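Putative cobalamin synthesis related protein (Corynebacterium diphtheriae, PDB 2NPN) binds S-adenosylmethionine and is probably a precorrin-6A synthase (deacetylating), a tetrapyrrole methyltransferase of the adenosylcobalamin pathway. Local coordinates at residues Pro172-Ser175 against Ala176-Arg180; Glu16-Thr19 against Leu20-Ser24. One frame throughout, in Å; residues are numbered along the deposited sequence.

Contact 1 of 2, residues Pro172-Ser175 against Ala176-Arg180; sequences PETS and AKDRR
Arg179 reaches back over Thr174 and Ser175 in a tight turn within the loop between strands 164-167 and 181-185. Ser175 starts the turn as an ST motif: its OG accepts from Asp178 N at 2.9 Å, while its carbonyl O accepts from Arg179 N. OG stands between the backbone N and carbonyl carbon of its own residue (chi1 71°), which points it at the N-H of Asp178. Along Arg179, CB and CG pass the Ser175 carbonyl, CG lying 3.4 Å from Ser175 O and 3.8 Å from Thr174 CG2. A bend about the CG-CD bond (chi3 -88°) turns the guanidinium back toward Thr174. NE then donates to Thr174 O at 3.0 Å; the acceptor lies near the guanidinium plane, but NE approaches from above the carbonyl plane. NH1 adds a weak bond to the same oxygen, and Ala176 CA sits over one face of the group, toward its rim. Thr174 crosses Asp178 at about a right angle, CG2 lying 3.6 Å from Asp178 CB; its OG1 turns instead to Asn170 O, and its side chain packs on His164 and Thr166. One water links Ser175 N to Asp178 OD2. Another donates to Thr174 O at 2.9 Å and accepts from Arg179 NH1 at 3.2 Å, giving this carbonyl a third donor beside NE and NH1.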
loop_
_atom_site.group_PDB
_atom_site.type_symbol
_atom_site.label_atom_id
_atom_site.label_comp_id
_atom_site.label_asym_id
_atom_site.label_seq_id
_atom_site.Cartn_x
_atom_site.Cartn_y
_atom_site.Cartn_z
ATOM N N PRO A 172 19.653 6.950 -2.101
ATOM C CA PRO A 172 21.048 7.409 -2.200
ATOM C C PRO A 172 22.011 6.457 -2.901
ATOM O O PRO A 172 23.010 6.941 -3.452
ATOM C CB PRO A 172 21.470 7.567 -0.740
ATOM C CG PRO A 172 20.237 7.788 0.022
ATOM C CD PRO A 172 19.197 6.933 -0.694
ATOM N N GLU A 173 21.751 5.142 -2.849
ATOM C CA GLU A 173 22.581 4.133 -3.503
ATOM C C GLU A 173 22.148 3.809 -4.940
ATOM O O GLU A 173 22.791 3.011 -5.623
ATOM C CB GLU A 173 22.627 2.829 -2.672
ATOM C CG GLU A 173 23.234 2.962 -1.279
ATOM C CD GLU A 173 22.264 3.453 -0.202
ATOM O OE1 GLU A 173 21.065 3.662 -0.502
ATOM O OE2 GLU A 173 22.724 3.623 0.955
ATOM N N THR A 174 21.079 4.450 -5.412
ATOM C CA THR A 174 20.548 4.208 -6.740
ATOM C C THR A 174 21.406 4.907 -7.815
ATOM O O THR A 174 21.845 6.035 -7.614
ATOM C CB THR A 174 19.089 4.697 -6.809
ATOM O OG1 THR A 174 18.348 4.035 -5.765
ATOM C CG2 THR A 174 18.433 4.419 -8.201
ATOM N N SER A 175 21.648 4.241 -8.945
ATOM C CA SER A 175 22.500 4.853 -9.994
ATOM C C SER A 175 21.887 6.152 -10.512
ATOM O O SER A 175 20.654 6.354 -10.502
ATOM C CB SER A 175 22.722 3.904 -11.174
ATOM O OG SER A 175 21.531 3.770 -11.921
ATOM N N ALA A 176 22.758 7.050 -10.971
ATOM C CA ALA A 176 22.292 8.264 -11.613
ATOM C C ALA A 176 21.391 7.938 -12.794
ATOM O O ALA A 176 20.404 8.598 -13.021
ATOM C CB ALA A 176 23.499 9.101 -12.076
ATOM N N LYS A 177 21.731 6.879 -13.530
ATOM C CA LYS A 177 20.958 6.493 -14.692
ATOM C C LYS A 177 19.549 6.113 -14.271
ATOM O O LYS A 177 18.596 6.514 -14.895
ATOM C CB LYS A 177 21.634 5.348 -15.454
ATOM C CG LYS A 177 20.759 4.652 -16.496
ATOM C CD LYS A 177 20.219 5.616 -17.543
ATOM C CE LYS A 177 19.974 4.933 -18.897
ATOM N NZ LYS A 177 19.585 5.948 -19.904
ATOM N N ASP A 178 19.426 5.345 -13.202
ATOM C CA ASP A 178 18.087 4.974 -12.722
ATOM C C ASP A 178 17.313 6.152 -12.136
ATOM O O ASP A 178 16.072 6.222 -12.258
ATOM C CB ASP A 178 18.184 3.871 -11.721
ATOM C CG ASP A 178 18.520 2.534 -12.335
ATOM O OD1 ASP A 178 18.525 2.351 -13.583
ATOM O OD2 ASP A 178 18.818 1.667 -11.519
ATOM N N ARG A 179 18.016 7.086 -11.499
ATOM C CA ARG A 179 17.401 8.279 -10.942
ATOM C C ARG A 179 16.889 9.254 -12.012
ATOM O O ARG A 179 16.255 10.266 -11.673
ATOM C CB ARG A 179 18.342 8.954 -9.974
ATOM C CG ARG A 179 18.464 8.172 -8.677
ATOM C CD ARG A 179 19.197 8.978 -7.635
ATOM N NE ARG A 179 20.627 8.751 -7.765
ATOM C CZ ARG A 179 21.519 9.599 -8.261
ATOM N NH1 ARG A 179 22.780 9.221 -8.334
ATOM N NH2 ARG A 179 21.180 10.813 -8.685
ATOM N N ARG A 180 17.114 8.946 -13.287
ATOM C CA ARG A 180 16.604 9.764 -14.354
ATOM C C ARG A 180 15.070 9.718 -14.431
ATOM O O ARG A 180 14.430 10.639 -14.971
ATOM C CB ARG A 180 17.185 9.380 -15.692
ATOM C CG ARG A 180 18.662 9.803 -15.815
ATOM C CD ARG A 180 19.180 9.582 -17.252
ATOM N NE ARG A 180 18.433 10.367 -18.250
ATOM C CZ ARG A 180 18.635 11.661 -18.497
ATOM N NH1 ARG A 180 19.570 12.353 -17.863
ATOM N NH2 ARG A 180 17.898 12.284 -19.414
HETATM O O HOH W 1 24.353 7.031 -6.529
HETATM O O HOH W 2 21.907 1.551 -13.561
HETATM O O HOH W 3 20.571 1.618 -9.378
#

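Contact 2 of 2, residues Glu16-Thr19 against Leu20-Ser24; sequences EFLT and LQAIS
Leu18 and Thr19 run extended, and at Leu20 the chain turns directly into helical geometry. The first turn closes where Ile23 N donates to Thr19 O at 3.0 Å; the next bond of the helix joins Ser24 N to Leu20 O. Thr19 is the N-cap. Its OG1, placed between backbone N and carbonyl carbon by a chi1 of 66°, accepts from Ala22 N at 3.1 Å with an N-H...O angle of 159°, supplying an acceptor for an amide of the first turn, which lies ahead of the regular i-to-i+4 bonds. The same hydroxyl donates to a water 2.7 Å from OG1, and that water in turn donates to Gln21 OE1, so the cap oxygen is gripped from two directions. This N-cap opens helix 20-28, the first helix after strand 3-9 in the parallel-sheet part of the tetrapyrrole methylase fold; the Thr19 side chain lies about 12 Å from the bound S-adenosylmethionine. Ala22 CB lies 3.5 Å from Thr19 OG1, and the same methyl touches Ile139 of strand 134-139. Leu18 and Ile23 cross at about a right angle, Leu18 CD1 meeting Ile23 CG1 at 4.1 Å. Both side chains also touch His55 of helix 42-55, while Leu18 CD2 approaches Ala22 CB at 4.3 Å.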
loop_
_atom_site.group_PDB
_atom_site.type_symbol
_atom_site.label_atom_id
_atom_site.label_comp_id
_atom_site.label_asym_id
_atom_site.label_seq_id
_atom_site.Cartn_x
_atom_site.Cartn_y
_atom_site.Cartn_z
ATOM N N GLU A 16 -13.816 4.878 -4.738
ATOM C CA GLU A 16 -14.024 4.931 -6.209
ATOM C C GLU A 16 -12.966 4.107 -6.950
ATOM O O GLU A 16 -13.166 3.727 -8.088
ATOM C CB GLU A 16 -14.022 6.381 -6.747
ATOM C CG GLU A 16 -12.619 7.079 -6.803
ATOM C CD GLU A 16 -12.652 8.549 -7.244
ATOM O OE1 GLU A 16 -13.706 9.036 -7.771
ATOM O OE2 GLU A 16 -11.588 9.209 -7.056
ATOM N N PHE A 17 -11.837 3.827 -6.304
ATOM C CA PHE A 17 -10.773 3.056 -6.973
ATOM C C PHE A 17 -10.984 1.534 -6.933
ATOM O O PHE A 17 -10.199 0.798 -7.539
ATOM C CB PHE A 17 -9.391 3.365 -6.350
ATOM C CG PHE A 17 -8.930 4.803 -6.542
ATOM C CD1 PHE A 17 -8.845 5.385 -7.800
ATOM C CD2 PHE A 17 -8.511 5.555 -5.443
ATOM C CE1 PHE A 17 -8.414 6.705 -7.960
ATOM C CE2 PHE A 17 -8.090 6.852 -5.593
ATOM C CZ PHE A 17 -8.045 7.454 -6.818
ATOM N N LEU A 18 -11.981 1.038 -6.213
ATOM C CA LEU A 18 -12.255 -0.404 -6.142
ATOM C C LEU A 18 -12.610 -0.960 -7.503
ATOM O O LEU A 18 -13.376 -0.327 -8.252
ATOM C CB LEU A 18 -13.425 -0.723 -5.200
ATOM C CG LEU A 18 -13.111 -0.662 -3.722
ATOM C CD1 LEU A 18 -14.427 -0.956 -2.959
ATOM C CD2 LEU A 18 -12.024 -1.637 -3.328
ATOM N N THR A 19 -12.051 -2.126 -7.843
ATOM C CA THR A 19 -12.480 -2.802 -9.075
ATOM C C THR A 19 -13.739 -3.677 -8.867
ATOM O O THR A 19 -14.078 -4.121 -7.756
ATOM C CB THR A 19 -11.388 -3.691 -9.671
ATOM O OG1 THR A 19 -11.149 -4.771 -8.756
ATOM C CG2 THR A 19 -10.070 -2.870 -9.912
ATOM N N LEU A 20 -14.433 -3.963 -9.956
ATOM C CA LEU A 20 -15.551 -4.896 -9.909
ATOM C C LEU A 20 -15.157 -6.242 -9.307
ATOM O O LEU A 20 -15.911 -6.857 -8.535
ATOM C CB LEU A 20 -16.144 -5.077 -11.303
ATOM C CG LEU A 20 -16.810 -3.837 -11.897
ATOM C CD1 LEU A 20 -17.357 -4.117 -13.280
ATOM C CD2 LEU A 20 -17.915 -3.293 -11.013
ATOM N N GLN A 21 -13.973 -6.715 -9.670
ATOM C CA GLN A 21 -13.459 -7.980 -9.176
ATOM C C GLN A 21 -13.307 -7.929 -7.655
ATOM O O GLN A 21 -13.673 -8.886 -6.947
ATOM C CB GLN A 21 -12.105 -8.276 -9.820
ATOM C CG GLN A 21 -11.563 -9.674 -9.592
ATOM C CD GLN A 21 -10.151 -9.848 -10.094
ATOM O OE1 GLN A 21 -9.367 -8.891 -10.172
ATOM N NE2 GLN A 21 -9.796 -11.072 -10.442
ATOM N N ALA A 22 -12.749 -6.834 -7.156
ATOM C CA ALA A 22 -12.561 -6.651 -5.700
ATOM C C ALA A 22 -13.896 -6.656 -4.978
ATOM O O ALA A 22 -14.060 -7.343 -3.968
ATOM C CB ALA A 22 -11.840 -5.353 -5.410
ATOM N N ILE A 23 -14.881 -5.963 -5.548
ATOM C CA ILE A 23 -16.191 -5.867 -4.935
ATOM C C ILE A 23 -16.831 -7.265 -4.893
ATOM O O ILE A 23 -17.410 -7.632 -3.868
ATOM C CB ILE A 23 -17.102 -4.847 -5.664
ATOM C CG1 ILE A 23 -16.550 -3.419 -5.467
ATOM C CG2 ILE A 23 -18.544 -4.979 -5.164
ATOM C CD1 ILE A 23 -17.099 -2.446 -6.479
ATOM N N SER A 24 -16.719 -8.032 -5.972
ATOM C CA SER A 24 -17.251 -9.389 -5.978
ATOM C C SER A 24 -16.587 -10.254 -4.908
ATOM O O SER A 24 -17.247 -11.006 -4.203
ATOM C CB SER A 24 -17.077 -10.048 -7.340
ATOM O OG SER A 24 -17.817 -11.253 -7.390
HETATM O O HOH W 4 -9.049 -6.073 -9.718
#

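Overall arrangement
From the N terminus, strand 3-9 leads into the loop that ends at contact 2, where residues 16-19 pass into helix 20-28; this short closure ties the helix start to helix 42-55 and strand 134-139 around the parallel sheet. The chain then completes that sheet before entering the mixed one. There contact 1 turns the loop from strand 164-167 toward strand 181-185, and Arg180 at its end meets Glu249 and Asp251 at the C-terminal end of the chain. The two contacts follow in series, neither nesting nor crossing. Their centres stand 36 Å apart on opposite sides of the chain's centre, contact 2 beside the parallel sheet and contact 1 beside the mixed one.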